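Local coordinates for trehalose synthase regulatory protein (Candida albicans, PDB 5HUS), which probably regulates the trehalose synthase complex of this yeast, through a C-terminal domain related to the trehalose-phosphatases of the HAD clan, at residues 57-62 with 296-301. Residues are numbered along the deposited sequence; the frame is centred on the assembly and turned at random.
Sequences VRLLSD and GINELL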
loop_
_atom_site.group_PDB
_atom_site.type_symbol
_atom_site.label_atom_id
_atom_site.label_comp_id
_atom_site.label_asym_id
_atom_site.label_seq_id
_atom_site.Cartn_x
_atom_site.Cartn_y
_atom_site.Cartn_z
ATOM N N VAL A 57 -16.767 3.082 2.840
ATOM C CA VAL A 57 -17.723 2.098 2.351
ATOM C C VAL A 57 -18.963 2.789 1.797
ATOM O O VAL A 57 -19.447 2.446 0.717
ATOM C CB VAL A 57 -18.144 1.114 3.459
ATOM C CG1 VAL A 57 -19.161 0.118 2.927
ATOM C CG2 VAL A 57 -16.933 0.388 4.021
ATOM N N ARG A 58 -19.471 3.764 2.545
ATOM C CA ARG A 58 -20.639 4.532 2.118
ATOM C C ARG A 58 -20.390 5.207 0.778
ATOM O O ARG A 58 -21.199 5.091 -0.146
ATOM C CB ARG A 58 -21.010 5.579 3.172
ATOM C CG ARG A 58 -22.120 6.534 2.747
ATOM C CD ARG A 58 -22.557 7.459 3.888
ATOM N NE ARG A 58 -21.516 8.403 4.289
ATOM C CZ ARG A 58 -20.757 8.266 5.373
ATOM N NH1 ARG A 58 -20.922 7.225 6.178
ATOM N NH2 ARG A 58 -19.834 9.177 5.658
ATOM N N LEU A 59 -19.259 5.893 0.666
ATOM C CA LEU A 59 -18.954 6.650 -0.544
ATOM C C LEU A 59 -18.651 5.756 -1.744
ATOM O O LEU A 59 -18.624 6.234 -2.875
ATOM C CB LEU A 59 -17.785 7.602 -0.293
ATOM C CG LEU A 59 -18.122 8.845 0.535
ATOM C CD1 LEU A 59 -16.883 9.701 0.733
ATOM C CD2 LEU A 59 -19.236 9.651 -0.124
ATOM N N LEU A 60 -18.439 4.464 -1.500
ATOM C CA LEU A 60 -18.205 3.502 -2.576
ATOM C C LEU A 60 -19.255 2.393 -2.594
ATOM O O LEU A 60 -18.982 1.294 -3.073
ATOM C CB LEU A 60 -16.814 2.872 -2.448
ATOM C CG LEU A 60 -15.589 3.775 -2.576
ATOM C CD1 LEU A 60 -14.311 2.979 -2.317
ATOM C CD2 LEU A 60 -15.546 4.418 -3.947
ATOM N N SER A 61 -20.450 2.671 -2.078
ATOM C CA SER A 61 -21.456 1.621 -1.914
ATOM C C SER A 61 -21.912 1.035 -3.251
ATOM O O SER A 61 -22.130 -0.172 -3.363
ATOM C CB SER A 61 -22.665 2.148 -1.132
ATOM O OG SER A 61 -23.156 3.354 -1.685
ATOM N N ASP A 62 -22.044 1.882 -4.263
ATOM C CA ASP A 62 -22.431 1.415 -5.587
ATOM C C ASP A 62 -21.295 0.627 -6.233
ATOM O O ASP A 62 -21.517 -0.427 -6.828
ATOM C CB ASP A 62 -22.839 2.594 -6.471
ATOM C CG ASP A 62 -24.024 3.360 -5.906
ATOM O OD1 ASP A 62 -24.852 2.739 -5.210
ATOM O OD2 ASP A 62 -24.123 4.582 -6.152
ATOM N N GLY A 296 -8.829 15.818 -4.033
ATOM C CA GLY A 296 -9.394 15.417 -2.755
ATOM C C GLY A 296 -9.898 13.987 -2.738
ATOM O O GLY A 296 -10.179 13.405 -3.784
ATOM N N ILE A 297 -10.030 13.419 -1.544
ATOM C CA ILE A 297 -10.482 12.039 -1.418
ATOM C C ILE A 297 -11.971 11.893 -1.752
ATOM O O ILE A 297 -12.386 10.889 -2.332
ATOM C CB ILE A 297 -10.200 11.485 -0.001
ATOM C CG1 ILE A 297 -10.645 10.026 0.107
ATOM C CG2 ILE A 297 -10.864 12.342 1.069
ATOM C CD1 ILE A 297 -9.858 9.228 1.120
ATOM N N ASN A 298 -12.781 12.888 -1.401
ATOM C CA ASN A 298 -14.197 12.816 -1.729
ATOM C C ASN A 298 -14.400 12.820 -3.240
ATOM O O ASN A 298 -15.260 12.110 -3.760
ATOM C CB ASN A 298 -14.971 13.967 -1.078
ATOM C CG ASN A 298 -15.083 13.809 0.428
ATOM O OD1 ASN A 298 -14.149 13.346 1.084
ATOM N ND2 ASN A 298 -16.229 14.186 0.982
ATOM N N GLU A 299 -13.591 13.605 -3.941
ATOM C CA GLU A 299 -13.681 13.674 -5.389
ATOM C C GLU A 299 -13.281 12.341 -6.010
ATOM O O GLU A 299 -13.925 11.861 -6.948
ATOM C CB GLU A 299 -12.803 14.796 -5.939
ATOM C CG GLU A 299 -12.981 14.998 -7.440
ATOM C CD GLU A 299 -12.057 16.052 -8.001
ATOM O OE1 GLU A 299 -11.085 16.426 -7.308
ATOM O OE2 GLU A 299 -12.304 16.507 -9.139
ATOM N N LEU A 300 -12.218 11.748 -5.475
ATOM C CA LEU A 300 -11.758 10.444 -5.934
ATOM C C LEU A 300 -12.857 9.397 -5.787
ATOM O O LEU A 300 -13.172 8.687 -6.737
ATOM C CB LEU A 300 -10.517 10.010 -5.153
ATOM C CG LEU A 300 -10.016 8.586 -5.403
ATOM C CD1 LEU A 300 -9.484 8.448 -6.816
ATOM C CD2 LEU A 300 -8.944 8.209 -4.383
ATOM N N LEU A 301 -13.437 9.310 -4.594
ATOM C CA LEU A 301 -14.425 8.272 -4.311
ATOM C C LEU A 301 -15.724 8.500 -5.092
ATOM O O LEU A 301 -16.380 7.547 -5.512
ATOM C CB LEU A 301 -14.703 8.191 -2.806
ATOM C CG LEU A 301 -13.489 7.830 -1.943
ATOM C CD1 LEU A 301 -13.859 7.698 -0.470
ATOM C CD2 LEU A 301 -12.835 6.553 -2.448
#
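Methyl CD1 of L59 stands over one face of the N298 side-chain amide, 4.5 Å from N298 CG and almost directly above it, a loose van der Waals contact of a methyl with the amide face, at the exposed margin. The other flat groups that take part in the contact are main-chain carbonyls: L60 CD2 lies 3.6 Å from L301 O, while the oxygens L59 O and L301 O sit 3.7 Å apart without bonding. The rest is leucine against leucine. L301 points at the other segment and splits its two methyls between neighbours, CD1 meeting L59 CD1 at 3.8 Å and CD2 meeting L60 CD2 at 3.8 Å, each pair of side chains crossing at about a right angle. With CG anti to its own carbonyl carbon (chi1 -61°), L301 sends this fork between the two leucines; its CB also comes within 4.0 Å of L59 CB. The pair L59 and L60 marks a break between helices 53-59 and 61-65, with L60 as N-cap; here R58 O accepts both S61 N and S61 OG, the hydroxyl arriving 19° off the carbonyl plane. I51 of strand 50-51 touches L59, I297 and L301, extending the apolar cluster. The contact thus joins the broken helix in the connection that leads from strand 20-26 to its parallel neighbour 69-74 to C-terminal helix 297-304, which follows strand 292-294: helix-on-helix packing beside the central sheet of a Rossmann-like HAD core.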